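Local coordinates for protein BIM1 (PDB 2QJX) that binds microtubules, preferentially at their growing plus ends, the chain here being the calponin homology domain of the longer yeast protein, at residues 21-26 with 40-45; 48-53 with 69-74. All coordinates share one frame; numbering follows the deposited sequence.

Interaction 1 of 2, residues 21-26 with 40-45; sequences GLLNLN and CQIMDS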
ATOM      1  N   GLY A  21       6.449   2.097 -10.716  1.00 14.60           N
ATOM      2  CA  GLY A  21       7.423   1.151 -11.228  1.00 14.48           C
ATOM      3  C   GLY A  21       7.503  -0.078 -10.338  1.00 14.90           C
ATOM      4  O   GLY A  21       7.592  -1.207 -10.822  1.00 14.41           O
ATOM      5  N   LEU A  22       7.454   0.148  -9.029  1.00 14.75           N
ATOM      6  CA  LEU A  22       7.532  -0.929  -8.051  1.00 14.65           C
ATOM      7  C   LEU A  22       6.398  -1.937  -8.177  1.00 14.36           C
ATOM      8  O   LEU A  22       6.632  -3.143  -8.176  1.00 15.31           O
ATOM      9  CB  LEU A  22       7.515  -0.351  -6.632  1.00 15.15           C
ATOM     10  CG  LEU A  22       7.566  -1.366  -5.485  1.00 18.40           C
ATOM     11  CD1 LEU A  22       8.941  -2.012  -5.426  1.00 19.79           C
ATOM     12  CD2 LEU A  22       7.259  -0.673  -4.170  1.00 18.32           C
ATOM     13  N   LEU A  23       5.167  -1.443  -8.282  1.00 14.19           N
ATOM     14  CA  LEU A  23       4.011  -2.330  -8.358  1.00 14.07           C
ATOM     15  C   LEU A  23       3.335  -2.417  -9.722  1.00 13.71           C
ATOM     16  O   LEU A  23       2.267  -3.016  -9.851  1.00 11.59           O
ATOM     17  CB  LEU A  23       2.978  -1.906  -7.310  1.00 13.14           C
ATOM     18  CG  LEU A  23       3.466  -1.944  -5.859  1.00 14.38           C
ATOM     19  CD1 LEU A  23       2.348  -1.531  -4.926  1.00 15.06           C
ATOM     20  CD2 LEU A  23       3.954  -3.346  -5.522  1.00 13.39           C
ATOM     21  N   ASN A  24       3.965  -1.845 -10.741  1.00 14.48           N
ATOM     22  CA  ASN A  24       3.378  -1.838 -12.076  1.00 15.32           C
ATOM     23  C   ASN A  24       1.969  -1.259 -12.026  1.00 15.10           C
ATOM     24  O   ASN A  24       0.993  -1.896 -12.450  1.00 14.06           O
ATOM     25  CB  ASN A  24       3.323  -3.241 -12.675  1.00 17.83           C
ATOM     26  CG  ASN A  24       2.669  -3.255 -14.044  1.00 23.53           C
ATOM     27  OD1 ASN A  24       3.026  -2.465 -14.917  1.00 28.67           O
ATOM     28  ND2 ASN A  24       1.704  -4.151 -14.237  1.00 27.18           N
ATOM     29  N   LEU A  25       1.875  -0.053 -11.483  1.00 15.10           N
ATOM     30  CA  LEU A  25       0.609   0.654 -11.372  1.00 13.49           C
ATOM     31  C   LEU A  25       0.660   1.858 -12.302  1.00 15.25           C
ATOM     32  O   LEU A  25       1.705   2.158 -12.886  1.00 12.14           O
ATOM     33  CB  LEU A  25       0.373   1.118  -9.931  1.00 13.15           C
ATOM     34  CG  LEU A  25       0.201   0.006  -8.892  1.00 13.04           C
ATOM     35  CD1 LEU A  25       0.001   0.608  -7.507  1.00 13.88           C
ATOM     36  CD2 LEU A  25      -0.988  -0.858  -9.282  1.00 16.06           C
ATOM     37  N   ASN A  26      -0.474   2.533 -12.450  1.00 15.60           N
ATOM     38  CA  ASN A  26      -0.553   3.704 -13.311  1.00 16.76           C
ATOM     39  C   ASN A  26      -1.277   4.827 -12.580  1.00 18.46           C
ATOM     40  O   ASN A  26      -2.194   5.452 -13.122  1.00 19.38           O
ATOM     41  CB  ASN A  26      -1.283   3.349 -14.612  1.00 17.55           C
ATOM     42  CG  ASN A  26      -1.191   4.446 -15.650  1.00 18.82           C
ATOM     43  OD1 ASN A  26      -0.179   5.141 -15.744  1.00 20.79           O
ATOM     44  ND2 ASN A  26      -2.244   4.601 -16.450  1.00 19.32           N
ATOM     45  N   CYS A  40      -1.147  -2.072   1.038  1.00 12.35           N
ATOM     46  CA  CYS A  40      -1.133  -3.494   1.350  1.00 12.69           C
ATOM     47  C   CYS A  40      -0.077  -4.214   0.532  1.00 12.78           C
ATOM     48  O   CYS A  40       0.689  -5.009   1.070  1.00 12.70           O
ATOM     49  CB  CYS A  40      -2.490  -4.139   1.046  1.00 11.31           C
ATOM     50  SG  CYS A  40      -3.772  -3.814   2.266  1.00 12.72           S
ATOM     51  N   GLN A  41      -0.042  -3.954  -0.773  1.00 11.31           N
ATOM     52  CA  GLN A  41       0.929  -4.645  -1.608  1.00 12.22           C
ATOM     53  C   GLN A  41       2.369  -4.231  -1.365  1.00 13.89           C
ATOM     54  O   GLN A  41       3.284  -5.018  -1.604  1.00 14.94           O
ATOM     55  CB  GLN A  41       0.591  -4.524  -3.096  1.00 11.92           C
ATOM     56  CG  GLN A  41       1.544  -5.363  -3.947  1.00 11.70           C
ATOM     57  CD  GLN A  41       0.970  -5.781  -5.273  1.00 11.94           C
ATOM     58  OE1 GLN A  41       0.264  -5.014  -5.927  1.00 11.10           O
ATOM     59  NE2 GLN A  41       1.287  -7.000  -5.695  1.00 11.00           N
ATOM     60  N   ILE A  42       2.596  -3.004  -0.907  1.00 13.30           N
ATOM     61  CA  ILE A  42       3.969  -2.613  -0.610  1.00 14.48           C
ATOM     62  C   ILE A  42       4.405  -3.516   0.542  1.00 13.97           C
ATOM     63  O   ILE A  42       5.519  -4.047   0.552  1.00 13.22           O
ATOM     64  CB  ILE A  42       4.079  -1.143  -0.166  1.00 15.33           C
ATOM     65  CG1 ILE A  42       3.823  -0.224  -1.360  1.00 15.53           C
ATOM     66  CG2 ILE A  42       5.470  -0.871   0.401  1.00 16.62           C
ATOM     67  CD1 ILE A  42       3.935   1.245  -1.029  1.00 16.34           C
HETATM   68  N   MSE A  43       3.518  -3.700   1.514  1.00 14.79           N
HETATM   69  CA  MSE A  43       3.838  -4.562   2.645  1.00 14.08           C
HETATM   70  C   MSE A  43       4.001  -6.011   2.179  1.00 13.92           C
HETATM   71  O   MSE A  43       4.801  -6.762   2.740  1.00 15.22           O
HETATM   72  CB  MSE A  43       2.754  -4.463   3.719  1.00 14.77           C
HETATM   73  CG  MSE A  43       2.676  -3.090   4.393  1.00 15.10           C
HETATM   74 SE   MSE A  43       4.311  -2.548   5.305  1.00 22.78          SE
HETATM   75  CE  MSE A  43       3.969  -3.338   7.034  1.00 21.35           C
ATOM     76  N   ASP A  44       3.256  -6.412   1.152  1.00 13.26           N
ATOM     77  CA  ASP A  44       3.389  -7.780   0.647  1.00 12.94           C
ATOM     78  C   ASP A  44       4.762  -7.965   0.004  1.00 13.64           C
ATOM     79  O   ASP A  44       5.380  -9.020   0.146  1.00 15.90           O
ATOM     80  CB  ASP A  44       2.292  -8.113  -0.378  1.00 13.29           C
ATOM     81  CG  ASP A  44       2.268  -9.596  -0.752  1.00 15.81           C
ATOM     82  OD1 ASP A  44       2.142 -10.430   0.169  1.00 14.31           O
ATOM     83  OD2 ASP A  44       2.368  -9.935  -1.958  1.00 16.65           O
ATOM     84  N   SER A  45       5.254  -6.949  -0.697  1.00 13.90           N
ATOM     85  CA  SER A  45       6.568  -7.070  -1.335  1.00 15.06           C
ATOM     86  C   SER A  45       7.663  -7.288  -0.283  1.00 14.87           C
ATOM     87  O   SER A  45       8.678  -7.938  -0.549  1.00 13.76           O
ATOM     88  CB  SER A  45       6.891  -5.820  -2.164  1.00 12.73           C
ATOM     89  OG  SER A  45       7.095  -4.685  -1.341  1.00 15.69           O
TER

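Interaction 2 of 2, residues 48-53 with 69-74; sequences GDLPMN and YKILQS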
ATOM      1  N   GLY A  48       5.496 -10.628   2.224  1.00 18.04           N
ATOM      2  CA  GLY A  48       4.944 -11.709   1.431  1.00 18.48           C
ATOM      3  C   GLY A  48       3.910 -12.607   2.077  1.00 16.99           C
ATOM      4  O   GLY A  48       3.716 -13.731   1.618  1.00 17.01           O
ATOM      5  N   ASP A  49       3.244 -12.138   3.130  1.00 16.50           N
ATOM      6  CA  ASP A  49       2.234 -12.963   3.783  1.00 16.89           C
ATOM      7  C   ASP A  49       0.877 -12.268   3.867  1.00 16.19           C
ATOM      8  O   ASP A  49       0.039 -12.620   4.692  1.00 16.18           O
ATOM      9  CB  ASP A  49       2.705 -13.398   5.184  1.00 16.75           C
ATOM     10  CG  ASP A  49       2.793 -12.247   6.173  1.00 16.24           C
ATOM     11  OD1 ASP A  49       2.653 -11.076   5.768  1.00 17.63           O
ATOM     12  OD2 ASP A  49       3.007 -12.525   7.372  1.00 16.35           O
ATOM     13  N   LEU A  50       0.671 -11.281   2.997  1.00 16.26           N
ATOM     14  CA  LEU A  50      -0.583 -10.543   2.935  1.00 15.06           C
ATOM     15  C   LEU A  50      -1.607 -11.354   2.142  1.00 13.91           C
ATOM     16  O   LEU A  50      -1.254 -12.056   1.196  1.00 13.58           O
ATOM     17  CB  LEU A  50      -0.377  -9.195   2.238  1.00 16.35           C
ATOM     18  CG  LEU A  50       0.242  -8.015   2.988  1.00 16.87           C
ATOM     19  CD1 LEU A  50      -0.802  -7.436   3.927  1.00 18.96           C
ATOM     20  CD2 LEU A  50       1.500  -8.447   3.741  1.00 15.33           C
ATOM     21  N   PRO A  51      -2.887 -11.281   2.534  1.00 12.87           N
ATOM     22  CA  PRO A  51      -3.963 -12.006   1.846  1.00 13.48           C
ATOM     23  C   PRO A  51      -4.351 -11.211   0.601  1.00 13.49           C
ATOM     24  O   PRO A  51      -5.427 -10.622   0.526  1.00 12.69           O
ATOM     25  CB  PRO A  51      -5.065 -12.042   2.891  1.00 14.09           C
ATOM     26  CG  PRO A  51      -4.874 -10.750   3.615  1.00 16.39           C
ATOM     27  CD  PRO A  51      -3.378 -10.681   3.789  1.00 14.02           C
HETATM   28  N   MSE A  52      -3.450 -11.198  -0.374  1.00 13.85           N
HETATM   29  CA  MSE A  52      -3.658 -10.447  -1.600  1.00 15.56           C
HETATM   30  C   MSE A  52      -4.970 -10.722  -2.321  1.00 14.81           C
HETATM   31  O   MSE A  52      -5.571  -9.798  -2.861  1.00 13.05           O
HETATM   32  CB  MSE A  52      -2.478 -10.659  -2.550  1.00 17.52           C
HETATM   33  CG  MSE A  52      -1.169 -10.032  -2.054  1.00 21.00           C
HETATM   34 SE   MSE A  52      -1.267  -8.100  -1.733  1.00 21.11          SE
HETATM   35  CE  MSE A  52      -1.578  -7.525  -3.558  1.00 22.70           C
ATOM     36  N   ASN A  53      -5.424 -11.975  -2.322  1.00 12.56           N
ATOM     37  CA  ASN A  53      -6.673 -12.302  -3.000  1.00 13.98           C
ATOM     38  C   ASN A  53      -7.850 -11.556  -2.389  1.00 14.36           C
ATOM     39  O   ASN A  53      -8.869 -11.341  -3.044  1.00 14.57           O
ATOM     40  CB  ASN A  53      -6.985 -13.800  -2.909  1.00 15.36           C
ATOM     41  CG  ASN A  53      -5.950 -14.667  -3.581  1.00 17.75           C
ATOM     42  OD1 ASN A  53      -5.183 -14.213  -4.428  1.00 17.17           O
ATOM     43  ND2 ASN A  53      -5.938 -15.945  -3.219  1.00 20.11           N
ATOM     44  N   TYR A  69      -7.726  -1.515   4.600  1.00 12.98           N
ATOM     45  CA  TYR A  69      -7.074  -0.984   5.784  1.00 14.51           C
ATOM     46  C   TYR A  69      -7.066  -1.963   6.956  1.00 13.99           C
ATOM     47  O   TYR A  69      -6.127  -1.978   7.749  1.00 15.48           O
ATOM     48  CB  TYR A  69      -7.707   0.352   6.181  1.00 12.32           C
ATOM     49  CG  TYR A  69      -7.220   1.483   5.311  1.00 15.17           C
ATOM     50  CD1 TYR A  69      -8.042   2.058   4.340  1.00 13.76           C
ATOM     51  CD2 TYR A  69      -5.907   1.937   5.417  1.00 12.73           C
ATOM     52  CE1 TYR A  69      -7.559   3.053   3.494  1.00 14.25           C
ATOM     53  CE2 TYR A  69      -5.417   2.930   4.577  1.00 15.57           C
ATOM     54  CZ  TYR A  69      -6.244   3.481   3.619  1.00 16.25           C
ATOM     55  OH  TYR A  69      -5.743   4.447   2.779  1.00 14.77           O
ATOM     56  N   LYS A  70      -8.092  -2.795   7.073  1.00 16.54           N
ATOM     57  CA  LYS A  70      -8.099  -3.765   8.157  1.00 16.98           C
ATOM     58  C   LYS A  70      -7.028  -4.821   7.874  1.00 17.01           C
ATOM     59  O   LYS A  70      -6.381  -5.332   8.791  1.00 15.13           O
ATOM     60  CB  LYS A  70      -9.493  -4.377   8.308  1.00 21.67           C
ATOM     61  CG  LYS A  70     -10.470  -3.361   8.893  1.00 27.59           C
ATOM     62  CD  LYS A  70     -11.853  -3.920   9.180  1.00 32.28           C
ATOM     63  CE  LYS A  70     -12.710  -2.854   9.864  1.00 33.90           C
ATOM     64  NZ  LYS A  70     -14.136  -3.258  10.020  1.00 34.77           N
ATOM     65  N   ILE A  71      -6.826  -5.124   6.596  1.00 14.49           N
ATOM     66  CA  ILE A  71      -5.799  -6.082   6.191  1.00 13.97           C
ATOM     67  C   ILE A  71      -4.434  -5.459   6.472  1.00 13.42           C
ATOM     68  O   ILE A  71      -3.528  -6.136   6.959  1.00 12.43           O
ATOM     69  CB  ILE A  71      -5.913  -6.424   4.682  1.00 12.72           C
ATOM     70  CG1 ILE A  71      -7.123  -7.334   4.447  1.00 12.60           C
ATOM     71  CG2 ILE A  71      -4.627  -7.108   4.192  1.00 12.96           C
ATOM     72  CD1 ILE A  71      -7.497  -7.527   2.967  1.00 12.33           C
ATOM     73  N   LEU A  72      -4.290  -4.168   6.169  1.00 13.05           N
ATOM     74  CA  LEU A  72      -3.029  -3.464   6.407  1.00 13.63           C
ATOM     75  C   LEU A  72      -2.744  -3.402   7.906  1.00 14.91           C
ATOM     76  O   LEU A  72      -1.622  -3.656   8.353  1.00 15.41           O
ATOM     77  CB  LEU A  72      -3.093  -2.037   5.844  1.00 13.71           C
ATOM     78  CG  LEU A  72      -1.796  -1.225   5.902  1.00 12.54           C
ATOM     79  CD1 LEU A  72      -0.797  -1.812   4.921  1.00 12.08           C
ATOM     80  CD2 LEU A  72      -2.069   0.241   5.553  1.00 15.83           C
ATOM     81  N   GLN A  73      -3.763  -3.063   8.689  1.00 14.17           N
ATOM     82  CA  GLN A  73      -3.586  -2.986  10.129  1.00 16.76           C
ATOM     83  C   GLN A  73      -3.201  -4.337  10.715  1.00 15.80           C
ATOM     84  O   GLN A  73      -2.364  -4.407  11.613  1.00 15.45           O
ATOM     85  CB  GLN A  73      -4.859  -2.454  10.795  1.00 19.98           C
ATOM     86  CG  GLN A  73      -4.969  -0.935  10.732  1.00 24.84           C
ATOM     87  CD  GLN A  73      -6.282  -0.411  11.276  1.00 29.36           C
ATOM     88  OE1 GLN A  73      -6.309   0.566  12.025  1.00 31.67           O
ATOM     89  NE2 GLN A  73      -7.381  -1.049  10.889  1.00 31.12           N
ATOM     90  N   SER A  74      -3.809  -5.405  10.202  1.00 14.63           N
ATOM     91  CA  SER A  74      -3.511  -6.752  10.675  1.00 15.32           C
ATOM     92  C   SER A  74      -2.066  -7.118  10.378  1.00 15.37           C
ATOM     93  O   SER A  74      -1.420  -7.808  11.167  1.00 15.48           O
ATOM     94  CB  SER A  74      -4.451  -7.764  10.021  1.00 16.74           C
ATOM     95  OG  SER A  74      -5.750  -7.625  10.562  1.00 19.29           O
TER

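Interaction 1 of 2, residues 21-26 with 40-45
The amide nitrogen NE2 of Gln-41 is gripped by two oxygens, the hydroxyl of Tyr-118 and the carbonyl of Pro-120, while the aliphatic part of the same side chain packs against Leu-23. Gln-41 suits this place because it joins an apolar stem to a polar end. With CG anti to the backbone N (chi1 -175°) and an extended chain beyond it, the stem runs alongside Leu-23 in the opposite direction. Leu-23 CD2 lies 3.5 Å from Gln-41 CG, and its other methyl, CD1, is 3.9 Å from Gln-41 CB. The forked end of leucine thus lets two methyls touch neighbouring parts of the glutamine chain, its middle and its root. CD1 also lies over the next residue of helix 37-47, 4.1 Å from Ile-42 CG1, and Leu-22 CD2 reaches that same CG1 more loosely, at 4.5 Å.

No hydrogen bond joins the two segments directly. Arg-124 supplies a bridge instead, its NH1 bonding both Gln-41 OE1 and the backbone oxygen of Leu-23. Both ends of the buried amide are thus satisfied, which should hold its rotation, and while the direct touches are hydrophobic, the directional hydrogen bonds come from the C-terminal part of the chain.

Interaction 2 of 2, residues 48-53 with 69-74
An inverse gamma turn centred on Pro-51, in the loop that follows helix 37-47, sets its proline ring against helix 62-78. The turn's backbone bond, Met-52 N to Leu-50 O, is weak though only 2.8 Å long. Proline fits the centre, since its ring already holds phi near the -80° found here, and the same ring offers a compact apolar surface.

Ile-71 is the helix residue that meets it, chiefly through one branch. Its CG2 methyl is anti to the backbone N and lies 3.7 Å from Pro-51 CG. The adjoining ring atom, Pro-51 CD, is 3.8 Å from that methyl, so CG2 faces the CG-CD bond of the ring obliquely. Ile-71 CG1 comes less close, 4.2 Å from Pro-51 CG, as the two side chains pass in opposite directions. Leu-50 adds a second apolar partner: its CD1 reaches Ile-71 CG2 at 3.8 Å, the two chains crossing at a slant. The beta-branch of isoleucine gives it a methyl close to the helix backbone, where one small group can meet both Leu-50 and Pro-51.

Asp-49 forms a salt bridge with Arg-78 and a hydrogen bond with His-79, at and just past the end of helix 62-78. Met-52, a selenomethionine, turns back onto Asp-44, so the loop lies against both helix 37-47 and helix 62-78, which also touch each other through Met-43 and Leu-72.

From the N terminus, helix 12-23 leads into interaction 1, which closes the loop between that helix and helix 37-47. The chain then leaves helix 37-47 and enters interaction 2, whose loop closes on helix 62-78. The two closures are in series, neither enclosing nor crossing the other: helix 12-23 is tied to helix 37-47, and the loop that leaves the latter is tied to helix 62-78. The centres of the two interactions are about 13 Å apart, yet they touch: Asp-44 OD1 probably accepts a hydrogen bond from Leu-50 N at 3.3 Å, and Met-52 CE packs on Gln-41 CD at 3.5 Å. Arg-124, bonded to Gln-41 and Leu-23, also lies against Met-52.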